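Local coordinates for protein 16S rRNA methyltransferase (Streptomyces sp. DSM 40477, PDB 3MQ2) that methylates the N1 position of adenine 1408 in 16S rRNA with S-adenosyl-L-methionine as donor, conferring resistance to aminoglycosides such as kanamycin, neomycin and apramycin, at residues Val30-Gly35 against Ser97-Leu102; Thr36-His41 against Glu193-Arg198; His103-Trp108 against Leu137-Leu142; Cys181-Pro186 against Asp208-Thr213. All blocks are in the same frame, centred on the assembly; numbering follows the deposited sequence.

Contact 1 (Val30-Gly35 against Ser97-Leu102). With SAH (S-adenosyl-L-homocysteine), chain C.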
# COMPACT_ATOMS: atom_id res chain seq x y z
N VAL A 30 4.00 0.19 -13.20
CA VAL A 30 3.98 -0.67 -12.02
C VAL A 30 3.22 0.02 -10.89
O VAL A 30 3.43 1.21 -10.63
CB VAL A 30 5.40 -1.03 -11.55
CG1 VAL A 30 5.36 -1.80 -10.24
CG2 VAL A 30 6.14 -1.83 -12.61
N VAL A 31 2.35 -0.74 -10.22
CA VAL A 31 1.65 -0.28 -9.02
C VAL A 31 2.16 -1.11 -7.87
O VAL A 31 2.33 -2.30 -8.03
CB VAL A 31 0.13 -0.53 -9.15
CG1 VAL A 31 -0.61 -0.17 -7.87
CG2 VAL A 31 -0.45 0.23 -10.34
N LEU A 32 2.44 -0.49 -6.73
CA LEU A 32 2.95 -1.21 -5.56
C LEU A 32 2.02 -1.02 -4.37
O LEU A 32 1.70 0.11 -4.02
CB LEU A 32 4.35 -0.70 -5.19
CG LEU A 32 4.97 -1.28 -3.92
CD1 LEU A 32 5.22 -2.77 -4.09
CD2 LEU A 32 6.26 -0.57 -3.59
N ASP A 33 1.60 -2.12 -3.75
CA ASP A 33 0.81 -2.06 -2.52
C ASP A 33 1.70 -2.49 -1.36
O ASP A 33 2.19 -3.61 -1.34
CB ASP A 33 -0.42 -2.98 -2.61
CG ASP A 33 -1.41 -2.74 -1.48
OD1 ASP A 33 -1.47 -1.61 -0.96
OD2 ASP A 33 -2.16 -3.68 -1.11
N VAL A 34 1.92 -1.59 -0.40
CA VAL A 34 2.80 -1.85 0.74
C VAL A 34 1.99 -2.22 1.97
O VAL A 34 1.12 -1.46 2.40
CB VAL A 34 3.68 -0.61 1.04
CG1 VAL A 34 4.55 -0.86 2.27
CG2 VAL A 34 4.52 -0.25 -0.20
N GLY A 35 2.26 -3.39 2.55
CA GLY A 35 1.47 -3.86 3.68
C GLY A 35 0.13 -4.41 3.24
O GLY A 35 -0.91 -4.03 3.77
N SER A 97 12.33 -0.37 -8.68
CA SER A 97 12.64 0.97 -9.14
C SER A 97 11.56 1.43 -10.11
O SER A 97 10.94 0.62 -10.79
CB SER A 97 13.99 0.98 -9.85
OG SER A 97 13.99 0.03 -10.89
N GLY A 98 11.33 2.74 -10.14
CA GLY A 98 10.41 3.34 -11.09
C GLY A 98 8.93 2.99 -10.93
O GLY A 98 8.17 3.06 -11.89
N VAL A 99 8.51 2.62 -9.72
CA VAL A 99 7.09 2.41 -9.46
C VAL A 99 6.31 3.68 -9.82
O VAL A 99 6.78 4.78 -9.55
CB VAL A 99 6.85 2.03 -7.98
CG1 VAL A 99 5.36 2.05 -7.65
CG2 VAL A 99 7.48 0.66 -7.67
N GLY A 100 5.13 3.53 -10.42
CA GLY A 100 4.34 4.67 -10.87
C GLY A 100 3.15 5.03 -10.00
O GLY A 100 2.58 6.12 -10.13
N GLU A 101 2.76 4.11 -9.13
CA GLU A 101 1.63 4.34 -8.23
C GLU A 101 1.86 3.50 -6.99
O GLU A 101 2.19 2.32 -7.08
CB GLU A 101 0.33 3.95 -8.93
CG GLU A 101 -0.92 4.03 -8.05
CD GLU A 101 -2.20 3.97 -8.85
OE1 GLU A 101 -3.27 3.70 -8.26
OE2 GLU A 101 -2.14 4.20 -10.08
N LEU A 102 1.73 4.14 -5.83
CA LEU A 102 2.01 3.51 -4.55
C LEU A 102 0.78 3.58 -3.64
O LEU A 102 0.21 4.66 -3.47
CB LEU A 102 3.17 4.24 -3.88
CG LEU A 102 3.53 3.79 -2.47
CD1 LEU A 102 4.21 2.43 -2.55
CD2 LEU A 102 4.45 4.82 -1.83
N SAH C . -3.65 -3.13 3.29
CA SAH C . -4.24 -4.39 3.71
CB SAH C . -3.72 -4.80 5.09
CG SAH C . -3.69 -3.68 6.12
SD SAH C . -3.44 -4.32 7.79
C SAH C . -5.75 -4.25 3.74
O SAH C . -6.47 -5.23 3.95
OXT SAH C . -6.27 -3.15 3.54
C5' SAH C . -1.78 -3.58 7.74
C4' SAH C . -0.76 -4.54 7.14
O4' SAH C . 0.50 -3.90 7.10
C3' SAH C . -0.57 -5.82 7.95
O3' SAH C . -0.70 -6.93 7.11
C2' SAH C . 0.85 -5.79 8.47
O2' SAH C . 1.46 -7.07 8.40
C1' SAH C . 1.50 -4.82 7.50
N9 SAH C . 2.64 -4.07 8.05
C8 SAH C . 2.72 -3.35 9.21
N7 SAH C . 3.97 -2.82 9.30
C5 SAH C . 4.67 -3.20 8.20
C6 SAH C . 5.96 -2.96 7.77
N6 SAH C . 6.79 -2.21 8.49
N1 SAH C . 6.38 -3.51 6.57
C2 SAH C . 5.53 -4.28 5.81
N3 SAH C . 4.25 -4.53 6.24
C4 SAH C . 3.84 -3.99 7.41
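The parallel pairing of Val31 with Glu101 and Leu32 with Leu102 joins strands 29-34 and 99-105 at the heart of the Rossmann-like sheet of a class I methyltransferase. Leu32 N donates to Glu101 O at 2.8 Å. One step earlier the chain turns at Gly100, so that Val30 O takes two donors, Gly100 N at 2.9 Å and, weakly, Glu101 N at 3.3 Å. The leucines illustrate how neighbouring parallel strands pack their side chains: both extend the same way, side by side, with Leu32 CD2 3.8 Å from Leu102 CD1. Leu102 CD1 also reaches Val34 CG2 at 3.6 Å. Val99 closes the row, its CG1 lying 3.8 Å from Leu32 CB. Among the residues of Val31's face, Glu101 runs its extended chain out to Arg52, which takes OE2 in a salt bridge, while His103 binds OE1. Past the strand end, Gly35 O accepts the amino group of S-adenosylhomocysteine, SAH N, at 2.9 Å. Strand 52-58 borders strand 29-34 along its other edge, where Leu32 packs on Val55 and Leu57, and helix 40-48 meets Asp33 through His41 and Pro42.

Contact 2 (Thr36-His41 against Glu193-Arg198). With SAH (S-adenosyl-L-homocysteine), chain C.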
# COMPACT_ATOMS: atom_id res chain seq x y z
N THR A 36 0.16 -5.33 2.28
CA THR A 36 -1.04 -5.75 1.56
C THR A 36 -1.92 -6.73 2.33
O THR A 36 -3.09 -6.97 1.96
CB THR A 36 -0.66 -6.33 0.19
OG1 THR A 36 -1.78 -6.31 -0.70
CG2 THR A 36 -0.12 -7.76 0.35
N GLY A 37 -1.39 -7.33 3.40
CA GLY A 37 -2.20 -8.21 4.23
C GLY A 37 -2.61 -9.44 3.44
O GLY A 37 -1.76 -10.10 2.85
N ASP A 38 -3.91 -9.75 3.41
CA ASP A 38 -4.36 -10.90 2.62
C ASP A 38 -4.32 -10.71 1.10
O ASP A 38 -4.52 -11.67 0.35
CB ASP A 38 -5.74 -11.41 3.07
CG ASP A 38 -6.87 -10.45 2.74
OD1 ASP A 38 -6.70 -9.53 1.91
OD2 ASP A 38 -7.96 -10.65 3.31
N GLY A 39 -4.02 -9.49 0.64
CA GLY A 39 -3.76 -9.27 -0.77
C GLY A 39 -4.96 -9.13 -1.69
O GLY A 39 -4.82 -9.18 -2.92
N LYS A 40 -6.15 -8.96 -1.12
CA LYS A 40 -7.36 -8.84 -1.93
C LYS A 40 -7.36 -7.58 -2.79
O LYS A 40 -7.82 -7.59 -3.93
CB LYS A 40 -8.60 -8.84 -1.03
CG LYS A 40 -8.86 -10.16 -0.32
CD LYS A 40 -10.06 -10.07 0.62
CE LYS A 40 -10.35 -11.41 1.28
NZ LYS A 40 -10.68 -12.46 0.28
N HIS A 41 -6.82 -6.49 -2.25
CA HIS A 41 -6.82 -5.21 -2.97
C HIS A 41 -6.01 -5.26 -4.26
O HIS A 41 -6.50 -4.91 -5.32
CB HIS A 41 -6.31 -4.09 -2.05
CG HIS A 41 -5.99 -2.82 -2.77
ND1 HIS A 41 -6.94 -2.05 -3.40
CD2 HIS A 41 -4.80 -2.19 -2.98
CE1 HIS A 41 -6.36 -1.00 -3.96
NE2 HIS A 41 -5.06 -1.06 -3.72
N GLU A 193 -11.54 -2.91 -1.76
CA GLU A 193 -11.48 -4.36 -1.62
C GLU A 193 -10.39 -4.83 -0.65
O GLU A 193 -9.61 -5.72 -0.99
CB GLU A 193 -11.27 -5.02 -2.97
CG GLU A 193 -12.42 -4.84 -3.94
CD GLU A 193 -13.56 -5.79 -3.68
OE1 GLU A 193 -13.52 -6.50 -2.65
OE2 GLU A 193 -14.50 -5.83 -4.51
N THR A 194 -10.33 -4.25 0.54
CA THR A 194 -9.45 -4.79 1.56
C THR A 194 -10.23 -5.59 2.61
O THR A 194 -11.45 -5.44 2.74
CB THR A 194 -8.58 -3.70 2.23
OG1 THR A 194 -9.17 -3.26 3.46
CG2 THR A 194 -8.38 -2.50 1.30
N SER A 195 -9.53 -6.44 3.35
CA SER A 195 -10.15 -7.26 4.38
C SER A 195 -10.74 -6.40 5.48
O SER A 195 -11.51 -6.88 6.32
CB SER A 195 -9.13 -8.23 4.98
OG SER A 195 -8.12 -7.54 5.71
N TRP A 196 -10.39 -5.12 5.49
CA TRP A 196 -10.80 -4.25 6.58
C TRP A 196 -12.26 -3.87 6.49
O TRP A 196 -12.85 -3.45 7.48
CB TRP A 196 -9.91 -3.00 6.66
CG TRP A 196 -8.51 -3.34 7.08
CD1 TRP A 196 -7.49 -3.74 6.28
CD2 TRP A 196 -7.99 -3.31 8.42
NE1 TRP A 196 -6.36 -3.97 7.03
CE2 TRP A 196 -6.64 -3.71 8.34
CE3 TRP A 196 -8.53 -2.98 9.67
CZ2 TRP A 196 -5.82 -3.80 9.47
CZ3 TRP A 196 -7.71 -3.07 10.79
CH2 TRP A 196 -6.37 -3.47 10.68
N THR A 197 -12.85 -4.02 5.31
CA THR A 197 -14.26 -3.70 5.11
C THR A 197 -15.11 -4.46 6.13
O THR A 197 -16.04 -3.90 6.71
CB THR A 197 -14.74 -4.08 3.69
OG1 THR A 197 -13.93 -3.42 2.71
CG2 THR A 197 -16.19 -3.67 3.50
N ARG A 198 -14.78 -5.72 6.34
CA ARG A 198 -15.54 -6.56 7.24
C ARG A 198 -15.41 -6.06 8.68
O ARG A 198 -16.40 -5.93 9.39
CB ARG A 198 -15.09 -8.02 7.13
CG ARG A 198 -16.11 -9.01 7.65
CD ARG A 198 -15.53 -10.41 7.73
NE ARG A 198 -14.86 -10.81 6.49
CZ ARG A 198 -13.55 -10.73 6.30
NH1 ARG A 198 -12.76 -10.27 7.26
NH2 ARG A 198 -13.02 -11.12 5.14
N SAH C . -3.65 -3.13 3.29
CA SAH C . -4.24 -4.39 3.71
CB SAH C . -3.72 -4.80 5.09
CG SAH C . -3.69 -3.68 6.12
SD SAH C . -3.44 -4.32 7.79
C SAH C . -5.75 -4.25 3.74
O SAH C . -6.47 -5.23 3.95
OXT SAH C . -6.27 -3.15 3.54
C5' SAH C . -1.78 -3.58 7.74
C4' SAH C . -0.76 -4.54 7.14
O4' SAH C . 0.50 -3.90 7.10
C3' SAH C . -0.57 -5.82 7.95
O3' SAH C . -0.70 -6.93 7.11
C2' SAH C . 0.85 -5.79 8.47
O2' SAH C . 1.46 -7.07 8.40
C1' SAH C . 1.50 -4.82 7.50
N9 SAH C . 2.64 -4.07 8.05
C8 SAH C . 2.72 -3.35 9.21
N7 SAH C . 3.97 -2.82 9.30
C5 SAH C . 4.67 -3.20 8.20
C6 SAH C . 5.96 -2.96 7.77
N6 SAH C . 6.79 -2.21 8.49
N1 SAH C . 6.38 -3.51 6.57
C2 SAH C . 5.53 -4.28 5.81
N3 SAH C . 4.25 -4.53 6.24
C4 SAH C . 3.84 -3.99 7.41
O HOH W 1 -5.67 -7.69 4.72
O HOH W 2 -7.11 -7.17 2.26
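The backbones draw together where His41 lies beside Glu193, 4.9 Å between CA atoms, and part toward the ligand, where Asp38 CA and Ser195 CA are 7.1 Å apart. At the close end Lys40 CB rests 3.3 Å from Glu193 O, and the imidazole of His41 turns away, ND1 hydrogen-bonded to Leu192 O and NE2 to His103 ND1. At the wider end Asp38 OD2 lies against Ser195 CB at 3.2 Å, and water fills in for direct bonding. One water is held by Asp38 N, by Ser195 OG at 2.6 Å and by SAH O; a second receives Ser195 N at 2.8 Å and also donates to SAH O, its very short approach to Asp38 OD1 being doubtful. Ser195 N adds a weak direct bond to SAH O. Each segment is shaped by a side-chain-to-backbone bond. Asp38 CG sits between backbone N and carbonyl carbon (chi1 69°), which brings OD1 back to accept Lys40 N at 3.1 Å in an Asx turn; Thr194 OG1, which lies in the indole plane at its edge, accepts Trp196 N at 3.0 Å in a capping bond. The type II' turn from Thr36 to Gly39 belongs to the glycine-rich loop between strand and helix that probably corresponds to the first sequence motif of class I methyltransferases, here facing the later segment across the amino-acid end of the cofactor product.

Contact 3 (His103-Trp108 against Leu137-Leu142). With SAH (S-adenosyl-L-homocysteine), chain C.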
# COMPACT_ATOMS: atom_id res chain seq x y z
N HIS A 103 0.38 2.44 -3.09
CA HIS A 103 -0.75 2.38 -2.15
C HIS A 103 -0.28 1.92 -0.78
O HIS A 103 0.52 0.99 -0.67
CB HIS A 103 -1.83 1.41 -2.64
CG HIS A 103 -2.46 1.80 -3.93
ND1 HIS A 103 -3.42 1.02 -4.55
CD2 HIS A 103 -2.27 2.86 -4.75
CE1 HIS A 103 -3.80 1.59 -5.67
NE2 HIS A 103 -3.12 2.71 -5.82
N VAL A 104 -0.78 2.58 0.26
CA VAL A 104 -0.59 2.09 1.62
C VAL A 104 -1.96 2.16 2.28
O VAL A 104 -2.44 3.25 2.60
CB VAL A 104 0.37 2.97 2.43
CG1 VAL A 104 0.53 2.41 3.87
CG2 VAL A 104 1.74 3.05 1.74
N LEU A 105 -2.60 1.01 2.45
CA LEU A 105 -4.00 1.01 2.87
C LEU A 105 -4.18 0.47 4.28
O LEU A 105 -3.76 -0.64 4.57
CB LEU A 105 -4.86 0.21 1.89
CG LEU A 105 -4.75 0.56 0.40
CD1 LEU A 105 -5.80 -0.22 -0.39
CD2 LEU A 105 -4.94 2.05 0.18
N MET A 106 -4.81 1.25 5.14
CA MET A 106 -5.09 0.83 6.52
C MET A 106 -3.87 0.34 7.28
O MET A 106 -3.92 -0.71 7.91
CB MET A 106 -6.15 -0.28 6.55
CG MET A 106 -7.17 -0.20 5.45
SD MET A 106 -8.16 1.28 5.69
CE MET A 106 -9.14 0.77 7.09
N PRO A 107 -2.77 1.11 7.26
CA PRO A 107 -1.56 0.62 7.94
C PRO A 107 -1.72 0.60 9.45
O PRO A 107 -2.49 1.37 10.03
CB PRO A 107 -0.50 1.66 7.54
CG PRO A 107 -1.30 2.92 7.36
CD PRO A 107 -2.56 2.46 6.68
N TRP A 108 -0.98 -0.31 10.09
CA TRP A 108 -0.78 -0.25 11.53
C TRP A 108 0.66 -0.62 11.83
O TRP A 108 1.43 -0.94 10.91
CB TRP A 108 -1.78 -1.14 12.29
CG TRP A 108 -1.76 -2.62 11.98
CD1 TRP A 108 -2.49 -3.28 11.02
CD2 TRP A 108 -1.02 -3.63 12.67
NE1 TRP A 108 -2.22 -4.63 11.07
CE2 TRP A 108 -1.32 -4.87 12.07
CE3 TRP A 108 -0.12 -3.60 13.75
CZ2 TRP A 108 -0.75 -6.07 12.50
CZ3 TRP A 108 0.45 -4.80 14.17
CH2 TRP A 108 0.13 -6.02 13.55
N LEU A 137 -1.43 6.91 -2.67
CA LEU A 137 -2.63 6.90 -1.84
C LEU A 137 -2.25 6.29 -0.51
O LEU A 137 -1.80 5.13 -0.45
CB LEU A 137 -3.71 6.05 -2.49
CG LEU A 137 -4.86 5.62 -1.59
CD1 LEU A 137 -5.62 6.83 -1.04
CD2 LEU A 137 -5.78 4.72 -2.38
N VAL A 138 -2.40 7.06 0.56
CA VAL A 138 -2.28 6.52 1.91
C VAL A 138 -3.66 6.61 2.53
O VAL A 138 -4.22 7.70 2.66
CB VAL A 138 -1.29 7.32 2.79
CG1 VAL A 138 -1.32 6.79 4.22
CG2 VAL A 138 0.13 7.25 2.22
N ALA A 139 -4.24 5.46 2.88
CA ALA A 139 -5.58 5.49 3.44
C ALA A 139 -5.46 5.16 4.91
O ALA A 139 -5.21 4.01 5.29
CB ALA A 139 -6.47 4.50 2.74
N LEU A 140 -5.59 6.19 5.75
CA LEU A 140 -5.41 6.01 7.18
C LEU A 140 -6.66 5.43 7.81
O LEU A 140 -7.76 5.94 7.58
CB LEU A 140 -5.08 7.33 7.85
CG LEU A 140 -3.77 8.01 7.49
CD1 LEU A 140 -3.63 9.31 8.26
CD2 LEU A 140 -2.58 7.08 7.77
N ASN A 141 -6.50 4.37 8.59
CA ASN A 141 -7.58 3.85 9.41
C ASN A 141 -7.65 4.70 10.66
O ASN A 141 -6.77 4.62 11.52
CB ASN A 141 -7.29 2.39 9.78
CG ASN A 141 -8.40 1.76 10.60
OD1 ASN A 141 -9.30 2.44 11.10
ND2 ASN A 141 -8.33 0.43 10.76
N LEU A 142 -8.69 5.52 10.76
CA LEU A 142 -8.80 6.48 11.85
C LEU A 142 -9.04 5.79 13.21
O LEU A 142 -8.88 6.40 14.26
CB LEU A 142 -9.88 7.52 11.52
CG LEU A 142 -9.59 8.38 10.29
CD1 LEU A 142 -10.85 9.12 9.83
CD2 LEU A 142 -8.45 9.36 10.56
N SAH C . -3.65 -3.13 3.29
CA SAH C . -4.24 -4.39 3.71
CB SAH C . -3.72 -4.80 5.09
CG SAH C . -3.69 -3.68 6.12
SD SAH C . -3.44 -4.32 7.79
C SAH C . -5.75 -4.25 3.74
O SAH C . -6.47 -5.23 3.95
OXT SAH C . -6.27 -3.15 3.54
C5' SAH C . -1.78 -3.58 7.74
C4' SAH C . -0.76 -4.54 7.14
O4' SAH C . 0.50 -3.90 7.10
C3' SAH C . -0.57 -5.82 7.95
O3' SAH C . -0.70 -6.93 7.11
C2' SAH C . 0.85 -5.79 8.47
O2' SAH C . 1.46 -7.07 8.40
C1' SAH C . 1.50 -4.82 7.50
N9 SAH C . 2.64 -4.07 8.05
C8 SAH C . 2.72 -3.35 9.21
N7 SAH C . 3.97 -2.82 9.30
C5 SAH C . 4.67 -3.20 8.20
C6 SAH C . 5.96 -2.96 7.77
N6 SAH C . 6.79 -2.21 8.49
N1 SAH C . 6.38 -3.51 6.57
C2 SAH C . 5.53 -4.28 5.81
N3 SAH C . 4.25 -4.53 6.24
C4 SAH C . 3.84 -3.99 7.41
O HOH W 3 -4.04 3.62 9.67
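His103 begins the paired run beside Leu137, its ring carbon CD2 coming obliquely within 4.2 Å of Leu137 CB while ND1 and NE2 are engaged by His41 and Glu101. Val104 then uses both backbone groups: its N donates to Leu137 O and its O receives Ala139 N at 2.9 Å, the alternation expected of parallel strands, whose directions here differ by only 7°. Leu105 CD2 reaches the partner strand, 3.8 Å from Leu137 CD2 at roughly a right angle to that side chain and 3.9 Å from Ala139 CB. The backbone O of Leu105 has a different task, accepting SAH N at 2.8 Å. With Met106 the regular strand is over. The residue takes a positive phi, yet its N still donates to Ala139 O, and bends at chi2 and chi3 (-66° and -73°) fold the thioether back until CE lies 3.6 Å from Asn141 CB. Asn141 itself turns OD1 to His143 N. Pro107 sets CD against the already bonded Ala139 O, 3.4 Å away, and a water carries the pairing on, donating to Pro107 O and accepting from Asn141 N. Trp108, beyond reach of the partner strand, swings its indole to the ligand, CD1 lying 3.4 Å from SAH C5'. This is the carboxyl end of strand 99-105 in a class I methyltransferase: it is held by strand 134-141, and the loop leaving it, probably corresponding to motif IV, lines the cofactor pocket.

Contact 4 (Cys181-Pro186 against Asp208-Thr213); sequences CRYLEP and DVLALT
Tyr183 leans obliquely across Leu210 in the antiparallel pair that closes the class I methyltransferase sheet, where strand 209-216 lies between strands 134-141 and 176-184, antiparallel to both. The phenol ring carbon CD1 lies 3.9 Å from Leu210 CD1, and the ring turns its edge to Val209 O, which sits in its plane. Leu210 has CG anti to its N (chi1 -178°), which carries CD1 back across the strand gap, 3.5 Å from Arg182 C, so one methyl covers both the ring and the neighbouring peptide. Cys181 and Leu212 continue this face toward helix 160-173. Through the sheet, Leu184 lies against Ala211 and Val209: its CG is 3.7 Å from Ala211 CB, and its CD1 meets Val209 CG1 at 4.0 Å, the two side chains crossing at a slant. Beneath the side chains Arg182 and Ala211 form a hydrogen-bonded pair, with Ala211 N only 2.7 Å from Arg182 O, while Leu184 N makes a nearly straight bond to Val209 O (170°). The N-to-C directions of the two short strand segments differ by 145°, and beyond the Leu184 bond a water takes over the bridging, donating to Leu184 O at 2.8 Å and accepting from Asp208 N at 2.7 Å.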
# COMPACT_ATOMS: atom_id res chain seq x y z
N CYS A 181 -6.42 15.71 0.93
CA CYS A 181 -6.77 14.95 2.12
C CYS A 181 -8.29 14.96 2.26
O CYS A 181 -8.90 16.02 2.33
CB CYS A 181 -6.14 15.56 3.37
SG CYS A 181 -4.35 15.84 3.26
N ARG A 182 -8.90 13.78 2.27
CA ARG A 182 -10.35 13.73 2.42
C ARG A 182 -10.84 12.44 3.08
O ARG A 182 -10.20 11.40 2.96
CB ARG A 182 -11.03 13.91 1.07
CG ARG A 182 -10.70 12.83 0.06
CD ARG A 182 -11.40 13.08 -1.27
NE ARG A 182 -10.96 14.32 -1.90
CZ ARG A 182 -11.78 15.27 -2.34
NH1 ARG A 182 -13.10 15.14 -2.22
NH2 ARG A 182 -11.28 16.37 -2.90
N TYR A 183 -11.97 12.53 3.75
CA TYR A 183 -12.60 11.35 4.32
C TYR A 183 -13.17 10.50 3.19
O TYR A 183 -13.67 11.03 2.18
CB TYR A 183 -13.73 11.75 5.26
CG TYR A 183 -13.31 12.37 6.56
CD1 TYR A 183 -12.45 11.71 7.44
CD2 TYR A 183 -13.81 13.62 6.94
CE1 TYR A 183 -12.09 12.29 8.65
CE2 TYR A 183 -13.45 14.19 8.14
CZ TYR A 183 -12.60 13.53 9.00
OH TYR A 183 -12.25 14.10 10.19
N LEU A 184 -13.09 9.18 3.35
CA LEU A 184 -13.72 8.25 2.44
C LEU A 184 -14.97 7.69 3.08
O LEU A 184 -14.95 7.28 4.25
CB LEU A 184 -12.78 7.08 2.11
CG LEU A 184 -11.52 7.38 1.30
CD1 LEU A 184 -10.92 6.05 0.90
CD2 LEU A 184 -11.84 8.23 0.08
N GLU A 185 -16.08 7.68 2.34
CA GLU A 185 -17.29 7.00 2.80
C GLU A 185 -17.01 5.51 2.93
O GLU A 185 -16.14 4.98 2.25
CB GLU A 185 -18.41 7.18 1.78
CG GLU A 185 -18.80 8.60 1.54
CD GLU A 185 -19.72 9.13 2.61
OE1 GLU A 185 -20.10 8.36 3.51
OE2 GLU A 185 -20.08 10.33 2.54
N PRO A 186 -17.74 4.83 3.82
CA PRO A 186 -17.57 3.39 4.00
C PRO A 186 -17.71 2.63 2.68
O PRO A 186 -17.01 1.64 2.48
CB PRO A 186 -18.72 3.02 4.95
CG PRO A 186 -18.89 4.25 5.77
CD PRO A 186 -18.68 5.40 4.81
N ASP A 208 -14.47 6.19 8.71
CA ASP A 208 -13.44 5.36 9.33
C ASP A 208 -12.07 5.61 8.73
O ASP A 208 -11.08 5.19 9.31
CB ASP A 208 -13.78 3.89 9.11
CG ASP A 208 -15.10 3.52 9.71
OD1 ASP A 208 -15.34 3.91 10.86
OD2 ASP A 208 -15.90 2.85 9.02
N VAL A 209 -12.03 6.25 7.57
CA VAL A 209 -10.79 6.34 6.80
C VAL A 209 -10.56 7.75 6.28
O VAL A 209 -11.50 8.42 5.83
CB VAL A 209 -10.82 5.36 5.62
CG1 VAL A 209 -9.63 5.58 4.68
CG2 VAL A 209 -10.85 3.92 6.12
N LEU A 210 -9.31 8.20 6.35
CA LEU A 210 -8.90 9.47 5.77
C LEU A 210 -7.92 9.16 4.64
O LEU A 210 -6.90 8.51 4.87
CB LEU A 210 -8.19 10.33 6.82
CG LEU A 210 -7.72 11.72 6.42
CD1 LEU A 210 -8.93 12.57 6.05
CD2 LEU A 210 -6.94 12.37 7.56
N ALA A 211 -8.23 9.61 3.43
CA ALA A 211 -7.37 9.37 2.26
C ALA A 211 -6.42 10.52 2.01
O ALA A 211 -6.84 11.66 1.83
CB ALA A 211 -8.22 9.11 1.02
N LEU A 212 -5.13 10.21 1.97
CA LEU A 212 -4.09 11.18 1.63
C LEU A 212 -3.59 10.83 0.24
O LEU A 212 -3.11 9.73 0.02
CB LEU A 212 -2.92 11.06 2.62
CG LEU A 212 -3.21 11.14 4.12
CD1 LEU A 212 -1.95 10.89 4.93
CD2 LEU A 212 -3.81 12.48 4.50
N THR A 213 -3.69 11.77 -0.70
CA THR A 213 -3.19 11.49 -2.04
C THR A 213 -2.26 12.59 -2.53
O THR A 213 -2.28 13.71 -2.03
CB THR A 213 -4.33 11.28 -3.07
OG1 THR A 213 -5.19 12.43 -3.09
CG2 THR A 213 -5.17 10.05 -2.72
O HOH W 4 -15.12 5.34 6.21

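Contacts 1, 3 and 4 are three seams of one mixed sheet; those of contacts 1 and 3 are adjacent, share strand 99-105 and lie in its buried, parallel middle. Contact 4 belongs to the antiparallel border, more exposed on the side of Arg182, and meets contact 3 through strands 134-141 and 209-216, which bond at Val138 with Leu212 and at Leu140 with Leu210. Contact 2 stands apart: partly buried, it joins loops and helix starts, and relies largely on water bridges and side-chain-to-backbone bonds, where the others rely mainly on backbone hydrogen bonds and aliphatic surfaces. It reaches the sheet through His41 and His103. Contacts 1 to 3 converge on the ligand, whereas contact 4 stays clear of it.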